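Local coordinates for galactofuranose-binding protein YtfQ (Escherichia coli, PDB 2VK2), which captures alpha- and beta-galactofuranose in the periplasm and serves as the solute-binding component of the YtfQRT-YjfF ABC transporter, at residues D169-E180 with D201-E212; P217-G228 with G239-L247. All coordinates share one frame; numbering follows the deposited sequence.

Contact 1. Residues D169-E180 with D201-E212; sequences DFTRSKGKEVME and DMVIGAIQAIKE. With GZL (beta-D-galactofuranose), chain B.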
# COMPACT_ATOMS: atom_id res chain seq x y z
N ASP A 169 0.20 -5.36 10.19
CA ASP A 169 -0.16 -3.94 10.35
C ASP A 169 0.55 -2.98 9.38
O ASP A 169 0.59 -1.77 9.62
CB ASP A 169 0.08 -3.47 11.79
CG ASP A 169 -0.65 -4.31 12.82
OD1 ASP A 169 -1.55 -5.09 12.45
OD2 ASP A 169 -0.32 -4.18 14.02
N PHE A 170 1.12 -3.51 8.30
CA PHE A 170 1.90 -2.73 7.33
C PHE A 170 3.18 -2.08 7.91
O PHE A 170 3.75 -1.18 7.29
CB PHE A 170 1.02 -1.65 6.65
CG PHE A 170 0.19 -2.14 5.49
CD1 PHE A 170 0.73 -2.95 4.50
CD2 PHE A 170 -1.13 -1.72 5.34
CE1 PHE A 170 -0.03 -3.36 3.41
CE2 PHE A 170 -1.90 -2.14 4.26
CZ PHE A 170 -1.34 -2.95 3.29
N THR A 171 3.64 -2.55 9.07
CA THR A 171 4.85 -1.97 9.69
C THR A 171 6.01 -2.96 9.72
O THR A 171 5.83 -4.17 9.76
CB THR A 171 4.61 -1.48 11.13
OG1 THR A 171 4.39 -2.60 12.00
CG2 THR A 171 3.42 -0.54 11.20
N ARG A 172 7.22 -2.40 9.74
CA ARG A 172 8.44 -3.18 9.86
C ARG A 172 8.49 -3.93 11.19
O ARG A 172 8.81 -5.12 11.23
CB ARG A 172 9.66 -2.27 9.70
CG ARG A 172 10.96 -2.99 9.44
CD ARG A 172 12.09 -2.02 9.11
NE ARG A 172 11.89 -1.34 7.83
CZ ARG A 172 12.82 -0.60 7.21
NH1 ARG A 172 14.03 -0.45 7.74
NH2 ARG A 172 12.55 -0.02 6.05
N SER A 173 8.16 -3.23 12.27
CA SER A 173 8.26 -3.81 13.61
C SER A 173 7.28 -4.97 13.81
O SER A 173 7.67 -6.02 14.32
CB SER A 173 8.04 -2.74 14.69
OG SER A 173 6.78 -2.11 14.55
N LYS A 174 6.03 -4.80 13.39
CA LYS A 174 5.04 -5.86 13.54
C LYS A 174 5.29 -7.00 12.54
O LYS A 174 5.09 -8.17 12.87
CB LYS A 174 3.62 -5.31 13.41
CG LYS A 174 2.52 -6.32 13.71
CD LYS A 174 2.43 -6.66 15.19
CE LYS A 174 1.32 -7.68 15.45
NZ LYS A 174 -0.02 -7.19 15.03
N GLY A 175 5.74 -6.65 11.34
CA GLY A 175 6.16 -7.66 10.36
C GLY A 175 7.23 -8.58 10.92
O GLY A 175 7.16 -9.80 10.76
N LYS A 176 8.22 -8.00 11.59
CA LYS A 176 9.28 -8.77 12.24
C LYS A 176 8.72 -9.67 13.34
O LYS A 176 9.04 -10.86 13.40
CB LYS A 176 10.36 -7.85 12.82
CG LYS A 176 11.53 -8.60 13.44
CD LYS A 176 12.62 -7.66 13.92
CE LYS A 176 13.80 -8.43 14.46
NZ LYS A 176 14.84 -7.53 15.02
N GLU A 177 7.89 -9.10 14.20
CA GLU A 177 7.28 -9.83 15.32
C GLU A 177 6.47 -11.04 14.83
O GLU A 177 6.60 -12.14 15.36
CB GLU A 177 6.38 -8.89 16.12
CG GLU A 177 5.65 -9.52 17.30
CD GLU A 177 4.62 -8.59 17.90
OE1 GLU A 177 4.92 -7.39 18.04
OE2 GLU A 177 3.51 -9.06 18.22
N VAL A 178 5.64 -10.82 13.81
CA VAL A 178 4.81 -11.89 13.28
C VAL A 178 5.66 -12.95 12.57
O VAL A 178 5.44 -14.14 12.75
CB VAL A 178 3.72 -11.33 12.34
CG1 VAL A 178 2.94 -12.46 11.68
CG2 VAL A 178 2.78 -10.41 13.11
N MET A 179 6.66 -12.52 11.80
CA MET A 179 7.57 -13.46 11.15
C MET A 179 8.31 -14.32 12.18
O MET A 179 8.49 -15.52 11.97
CB MET A 179 8.58 -12.75 10.25
CG MET A 179 9.40 -13.70 9.37
SD MET A 179 8.38 -14.54 8.14
CE MET A 179 9.50 -15.82 7.59
N GLU A 180 8.74 -13.71 13.29
CA GLU A 180 9.38 -14.46 14.38
C GLU A 180 8.47 -15.58 14.88
O GLU A 180 8.92 -16.70 15.10
CB GLU A 180 9.74 -13.54 15.54
CG GLU A 180 10.96 -12.66 15.29
CD GLU A 180 11.14 -11.56 16.33
OE1 GLU A 180 10.18 -11.27 17.08
OE2 GLU A 180 12.24 -10.98 16.40
N ASP A 201 7.82 -3.00 3.78
CA ASP A 201 8.25 -2.75 5.16
C ASP A 201 8.08 -3.98 6.05
O ASP A 201 8.99 -4.33 6.79
CB ASP A 201 7.51 -1.55 5.77
CG ASP A 201 8.11 -0.21 5.36
OD1 ASP A 201 8.60 -0.10 4.21
OD2 ASP A 201 8.09 0.73 6.18
N MET A 202 6.93 -4.64 5.96
CA MET A 202 6.70 -5.87 6.72
C MET A 202 7.72 -6.94 6.36
O MET A 202 8.21 -7.65 7.24
CB MET A 202 5.28 -6.40 6.52
CG MET A 202 4.23 -5.62 7.28
SD MET A 202 2.58 -6.34 7.18
CE MET A 202 2.33 -6.36 5.40
N VAL A 203 8.05 -7.06 5.08
CA VAL A 203 9.02 -8.06 4.63
C VAL A 203 10.45 -7.70 5.06
O VAL A 203 11.27 -8.59 5.27
CB VAL A 203 8.94 -8.31 3.10
CG1 VAL A 203 10.15 -7.73 2.37
CG2 VAL A 203 8.82 -9.80 2.81
N ILE A 204 10.74 -6.41 5.19
CA ILE A 204 12.05 -5.97 5.68
C ILE A 204 12.21 -6.36 7.15
O ILE A 204 13.29 -6.79 7.57
CB ILE A 204 12.26 -4.46 5.45
CG1 ILE A 204 12.39 -4.17 3.95
CG2 ILE A 204 13.50 -3.96 6.18
CD1 ILE A 204 12.20 -2.73 3.56
N GLY A 205 11.15 -6.22 7.93
CA GLY A 205 11.11 -6.77 9.28
C GLY A 205 11.27 -8.28 9.28
O GLY A 205 12.01 -8.83 10.10
N ALA A 206 10.59 -8.95 8.36
CA ALA A 206 10.69 -10.40 8.21
C ALA A 206 12.13 -10.83 7.89
O ALA A 206 12.60 -11.83 8.42
CB ALA A 206 9.74 -10.89 7.13
N ILE A 207 12.80 -10.08 7.02
CA ILE A 207 14.19 -10.35 6.67
C ILE A 207 15.09 -10.35 7.92
O ILE A 207 15.95 -11.21 8.06
CB ILE A 207 14.71 -9.37 5.59
CG1 ILE A 207 14.11 -9.74 4.23
CG2 ILE A 207 16.23 -9.40 5.50
CD1 ILE A 207 14.23 -8.65 3.19
N GLN A 208 14.86 -9.39 8.83
CA GLN A 208 15.58 -9.36 10.11
C GLN A 208 15.34 -10.63 10.91
O GLN A 208 16.28 -11.23 11.43
CB GLN A 208 15.14 -8.17 10.97
CG GLN A 208 15.41 -6.79 10.41
CD GLN A 208 14.94 -5.71 11.37
OE1 GLN A 208 15.51 -5.53 12.45
NE2 GLN A 208 13.90 -4.98 10.99
N ALA A 209 14.07 -11.02 11.03
CA ALA A 209 13.69 -12.22 11.78
C ALA A 209 14.32 -13.48 11.19
O ALA A 209 14.78 -14.36 11.93
CB ALA A 209 12.18 -12.36 11.84
N ILE A 210 14.34 -13.56 9.86
CA ILE A 210 14.93 -14.71 9.17
C ILE A 210 16.43 -14.81 9.47
O ILE A 210 16.93 -15.89 9.79
CB ILE A 210 14.70 -14.62 7.64
CG1 ILE A 210 13.21 -14.76 7.31
CG2 ILE A 210 15.48 -15.72 6.91
CD1 ILE A 210 12.85 -14.26 5.93
N LYS A 211 17.13 -13.68 9.38
CA LYS A 211 18.56 -13.64 9.69
C LYS A 211 18.84 -14.01 11.14
O LYS A 211 19.78 -14.76 11.43
CB LYS A 211 19.15 -12.26 9.38
CG LYS A 211 19.30 -11.99 7.89
CD LYS A 211 20.27 -10.86 7.60
CE LYS A 211 19.60 -9.51 7.60
NZ LYS A 211 20.53 -8.43 7.18
N GLU A 212 18.03 -13.48 12.06
CA GLU A 212 18.21 -13.75 13.49
C GLU A 212 17.94 -15.22 13.85
O GLU A 212 18.45 -15.71 14.87
CB GLU A 212 17.34 -12.80 14.32
CG GLU A 212 17.86 -11.36 14.30
CD GLU A 212 16.96 -10.37 15.01
OE1 GLU A 212 15.98 -10.79 15.67
OE2 GLU A 212 17.23 -9.15 14.92
C6 GZL B . -1.04 1.31 -0.73
C5 GZL B . -1.34 1.29 0.58
C4 GZL B . -0.46 0.67 1.65
C3 GZL B . 0.98 0.33 1.38
C2 GZL B . 1.75 0.75 2.37
O6 GZL B . -1.86 1.85 -1.64
O5 GZL B . -2.53 1.77 0.98
O4 GZL B . -0.37 1.54 2.78
O3 GZL B . 1.37 -0.37 0.32
C1 GZL B . 0.94 1.53 3.35
O2 GZL B . 3.06 0.58 2.54
O1 GZL B . 0.91 0.90 4.63
O HOH W 1 7.33 0.37 8.95
O HOH W 2 14.27 -12.72 15.89

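Contact 2. Residues P217-G228 with G239-L247; sequences PGKDILTGSIDG and GEANASVEL. With GZL (beta-D-galactofuranose), chain B.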
# COMPACT_ATOMS: atom_id res chain seq x y z
N PRO A 217 17.92 -15.00 4.22
CA PRO A 217 16.80 -14.42 3.47
C PRO A 217 17.19 -14.27 2.01
O PRO A 217 18.34 -13.96 1.71
CB PRO A 217 16.60 -13.06 4.14
CG PRO A 217 17.92 -12.72 4.70
CD PRO A 217 18.48 -14.03 5.18
N GLY A 218 16.24 -14.52 1.11
CA GLY A 218 16.52 -14.49 -0.32
C GLY A 218 16.94 -15.84 -0.89
O GLY A 218 16.96 -16.01 -2.10
N LYS A 219 17.29 -16.79 -0.01
CA LYS A 219 17.71 -18.13 -0.44
C LYS A 219 16.93 -19.22 0.30
O LYS A 219 16.19 -19.98 -0.32
CB LYS A 219 19.22 -18.31 -0.24
CG LYS A 219 19.74 -19.65 -0.75
CD LYS A 219 21.25 -19.65 -0.90
CE LYS A 219 21.77 -21.02 -1.33
NZ LYS A 219 21.19 -21.46 -2.63
N ASP A 220 17.11 -19.30 1.62
CA ASP A 220 16.37 -20.27 2.44
C ASP A 220 14.89 -19.91 2.50
O ASP A 220 14.03 -20.79 2.44
CB ASP A 220 16.93 -20.33 3.87
CG ASP A 220 18.33 -20.91 3.93
OD1 ASP A 220 18.67 -21.78 3.11
OD2 ASP A 220 19.09 -20.48 4.83
N ILE A 221 14.60 -18.62 2.65
CA ILE A 221 13.24 -18.11 2.59
C ILE A 221 13.21 -16.96 1.59
O ILE A 221 13.87 -15.94 1.79
CB ILE A 221 12.74 -17.66 3.98
CG1 ILE A 221 12.71 -18.85 4.95
CG2 ILE A 221 11.35 -17.04 3.87
CD1 ILE A 221 12.33 -18.50 6.37
N LEU A 222 12.46 -17.15 0.51
CA LEU A 222 12.31 -16.13 -0.52
C LEU A 222 11.41 -15.01 -0.00
O LEU A 222 10.61 -15.24 0.91
CB LEU A 222 11.68 -16.74 -1.78
CG LEU A 222 12.40 -17.92 -2.43
CD1 LEU A 222 11.51 -18.55 -3.50
CD2 LEU A 222 13.74 -17.50 -3.01
N THR A 223 11.54 -13.82 -0.57
CA THR A 223 10.66 -12.71 -0.22
C THR A 223 9.97 -12.15 -1.46
O THR A 223 10.60 -11.97 -2.51
CB THR A 223 11.40 -11.57 0.51
OG1 THR A 223 12.13 -10.76 -0.42
CG2 THR A 223 12.34 -12.12 1.57
N GLY A 224 8.68 -11.88 -1.32
CA GLY A 224 7.90 -11.18 -2.33
C GLY A 224 7.05 -10.15 -1.61
O GLY A 224 6.38 -10.48 -0.64
N SER A 225 7.09 -8.90 -2.06
CA SER A 225 6.39 -7.83 -1.37
C SER A 225 6.04 -6.70 -2.34
O SER A 225 6.32 -6.79 -3.53
CB SER A 225 7.23 -7.32 -0.20
OG SER A 225 8.52 -6.91 -0.61
N ILE A 226 5.40 -5.66 -1.83
CA ILE A 226 4.88 -4.59 -2.67
C ILE A 226 5.22 -3.23 -2.08
O ILE A 226 5.13 -3.03 -0.88
CB ILE A 226 3.34 -4.73 -2.81
CG1 ILE A 226 2.98 -6.05 -3.51
CG2 ILE A 226 2.75 -3.55 -3.58
CD1 ILE A 226 1.57 -6.53 -3.24
N ASP A 227 5.64 -2.32 -2.97
CA ASP A 227 5.75 -0.86 -2.77
C ASP A 227 6.92 -0.29 -3.56
O ASP A 227 6.80 0.76 -4.18
CB ASP A 227 5.92 -0.43 -1.30
CG ASP A 227 4.61 -0.32 -0.55
OD1 ASP A 227 3.52 -0.36 -1.17
OD2 ASP A 227 4.69 -0.19 0.68
N GLY A 228 8.05 -0.99 -3.53
CA GLY A 228 9.28 -0.48 -4.12
C GLY A 228 9.88 0.65 -3.31
O GLY A 228 10.27 1.68 -3.87
N GLY A 239 21.35 -9.34 -1.67
CA GLY A 239 20.95 -10.73 -1.90
C GLY A 239 19.90 -11.26 -0.94
O GLY A 239 19.69 -12.47 -0.86
N GLU A 240 19.22 -10.36 -0.23
CA GLU A 240 18.33 -10.75 0.87
C GLU A 240 16.84 -10.58 0.58
O GLU A 240 16.01 -10.95 1.42
CB GLU A 240 18.73 -10.01 2.14
CG GLU A 240 20.17 -10.32 2.55
CD GLU A 240 20.57 -9.79 3.91
OE1 GLU A 240 19.94 -8.82 4.39
OE2 GLU A 240 21.52 -10.34 4.50
N ALA A 241 16.50 -10.05 -0.59
CA ALA A 241 15.10 -9.94 -1.04
C ALA A 241 15.01 -10.32 -2.52
O ALA A 241 15.96 -10.10 -3.27
CB ALA A 241 14.59 -8.52 -0.81
N ASN A 242 13.87 -10.86 -2.94
CA ASN A 242 13.76 -11.42 -4.30
C ASN A 242 12.88 -10.66 -5.28
O ASN A 242 13.22 -10.57 -6.45
CB ASN A 242 13.30 -12.87 -4.25
CG ASN A 242 14.24 -13.73 -3.46
OD1 ASN A 242 15.25 -14.21 -3.97
ND2 ASN A 242 13.93 -13.91 -2.19
N ALA A 243 11.73 -10.16 -4.82
CA ALA A 243 10.75 -9.58 -5.74
C ALA A 243 9.93 -8.50 -5.07
O ALA A 243 9.48 -8.66 -3.93
CB ALA A 243 9.83 -10.68 -6.27
N SER A 244 9.74 -7.38 -5.76
CA SER A 244 8.86 -6.32 -5.27
C SER A 244 8.15 -5.62 -6.41
O SER A 244 8.72 -5.37 -7.47
CB SER A 244 9.65 -5.29 -4.46
OG SER A 244 8.80 -4.25 -3.99
N VAL A 245 6.89 -5.27 -6.18
CA VAL A 245 6.09 -4.52 -7.14
C VAL A 245 6.10 -3.05 -6.77
O VAL A 245 5.75 -2.68 -5.64
CB VAL A 245 4.64 -5.04 -7.18
CG1 VAL A 245 3.79 -4.20 -8.11
CG2 VAL A 245 4.62 -6.50 -7.61
N GLU A 246 6.48 -2.20 -7.71
CA GLU A 246 6.52 -0.76 -7.48
C GLU A 246 5.12 -0.17 -7.38
O GLU A 246 4.24 -0.49 -8.17
CB GLU A 246 7.26 -0.06 -8.63
CG GLU A 246 7.41 1.43 -8.45
CD GLU A 246 7.88 2.12 -9.71
OE1 GLU A 246 9.08 2.44 -9.80
OE2 GLU A 246 7.04 2.35 -10.61
N LEU A 247 4.94 0.72 -6.40
CA LEU A 247 3.73 1.51 -6.23
C LEU A 247 4.14 2.98 -6.18
O LEU A 247 4.92 3.37 -5.32
CB LEU A 247 3.04 1.14 -4.92
CG LEU A 247 1.81 1.97 -4.53
CD1 LEU A 247 0.66 1.72 -5.49
CD2 LEU A 247 1.41 1.65 -3.11
C6 GZL B . -1.04 1.31 -0.73
C5 GZL B . -1.34 1.29 0.58
C4 GZL B . -0.46 0.67 1.65
C3 GZL B . 0.98 0.33 1.38
C2 GZL B . 1.75 0.75 2.37
O6 GZL B . -1.86 1.85 -1.64
O5 GZL B . -2.53 1.77 0.98
O4 GZL B . -0.37 1.54 2.78
O3 GZL B . 1.37 -0.37 0.32
C1 GZL B . 0.94 1.53 3.35
O2 GZL B . 3.06 0.58 2.54
O1 GZL B . 0.91 0.90 4.63
O HOH W 3 10.51 -8.77 -1.39

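Contact 1. Residues D169-E180 with D201-E212
Met179 lies over Ala206, its CG 3.6 Å from the alanine CB, and the bend at its second torsion (chi2 66°) carries the methyl CE on to Ile210 CG1. At the other end of the apolar seam Met202 reaches beneath the loop before the helix: its CE comes obliquely to within 3.9 Å of Phe170 CD1, and C4 of the galactofuranose lies over one face of that ring, offset toward its rim. Between these ends the backbones nearly touch. Gly175 and Gly205 bring the axes of helices 172-180 and 201-212 to 6.6 Å at a crossing angle of -46°, and a CB on either glycine would run into a carbonyl oxygen opposite; Gly205 CA instead makes a CA-H...O contact with Arg172 O at 3.4 Å. These are neighbouring helices on one face of the mixed sheet in a sugar-binding lobe of the periplasmic binding protein fold, resting on strands 129-135 and 194-197. Arg172 lays one guanidinium face on Ile204 CG2 and spends its NH2 on a salt bridge to Asp231. Farther along, Lys176 is a knob among Gly205, Gln208, Ala209 and Glu212; fully extended, it delivers NZ to Glu212 OE2 at 2.9 Å on the syn side, 29° out of the carboxylate plane, with a weak second bond to Gln208 OE1. With a leucine at Lys176, Glu212 would probably lose its cationic mate and face the Glu180 carboxylate without the lysine charge nearby. A water donates to both Glu180 OE2 and Glu212 OE1, bridging the two carboxylates.

Contact 2. Residues P217-G228 with G239-L247
Ser225 and Asp227 bond alternately to Ala243, Val245 and Leu247, pairing strand 222-225 and its continuation with the parallel strand 243-246. Ser225 N gives to Ala243 O, Ser225 O takes Val245 N, and Asp227 N closes on Val245 O at 2.7 Å, nearly along the C=O axis. Leu247 N then reaches Asp227 O at 2.9 Å from above the carbonyl plane. Around this buried stretch, Ile226 and Val245 lie side by side on one sheet face, while Ser225 and Ser244 on the other both bond Asp200. The opposite end is looser: Ala243 N makes only a weak bond to Thr223 O, and Thr223 OG1 takes over as acceptor for Asn242 N at 3.1 Å. One water bonds Thr223 OG1, Ser225 OG and Ala243 O. Beyond it, in the more open loops, Pro217 CG packs beside Glu240 CB at 3.8 Å. The pairing is that of a beta-alpha-beta crossover through helix 230-237, and the C-terminal ends of its strands meet the sugar. There Asp227 accepts galactofuranose O3 on OD1 and O2 on OD2, both at 2.6 Å. Leu247 CD2 touches C6 of the galactofuranose at 3.4 Å. The carboxylate thus takes one hydroxyl on each oxygen, beside an apolar contact, consistent with recognition of the adjacent O2 and O3 hydroxyls.

Overall arrangement
From the N terminus, contact 1 comes first: the chain runs through helix 172-185, passes strand 194-197, and returns in helix 200-212, closing a loop of 20 residues. Helix 200-212 leads into the turn at Pro217, where contact 2 opens, and on into strand 222-225; helix 230-237 then fills most of the ten residues before segment 239-247, with its strand 243-246, closes it. The two loops follow in series, neither nesting nor crossing. They meet where Val203 packs on Ser225, Lys211 on Pro217, and Lys211 NZ bridges to Glu240 OE1 at 2.9 Å. Contact 1 thus joins two helices, contact 2 two adjacent inner strands of the mixed sheet, and both reach the same galactofuranose at their pocket ends.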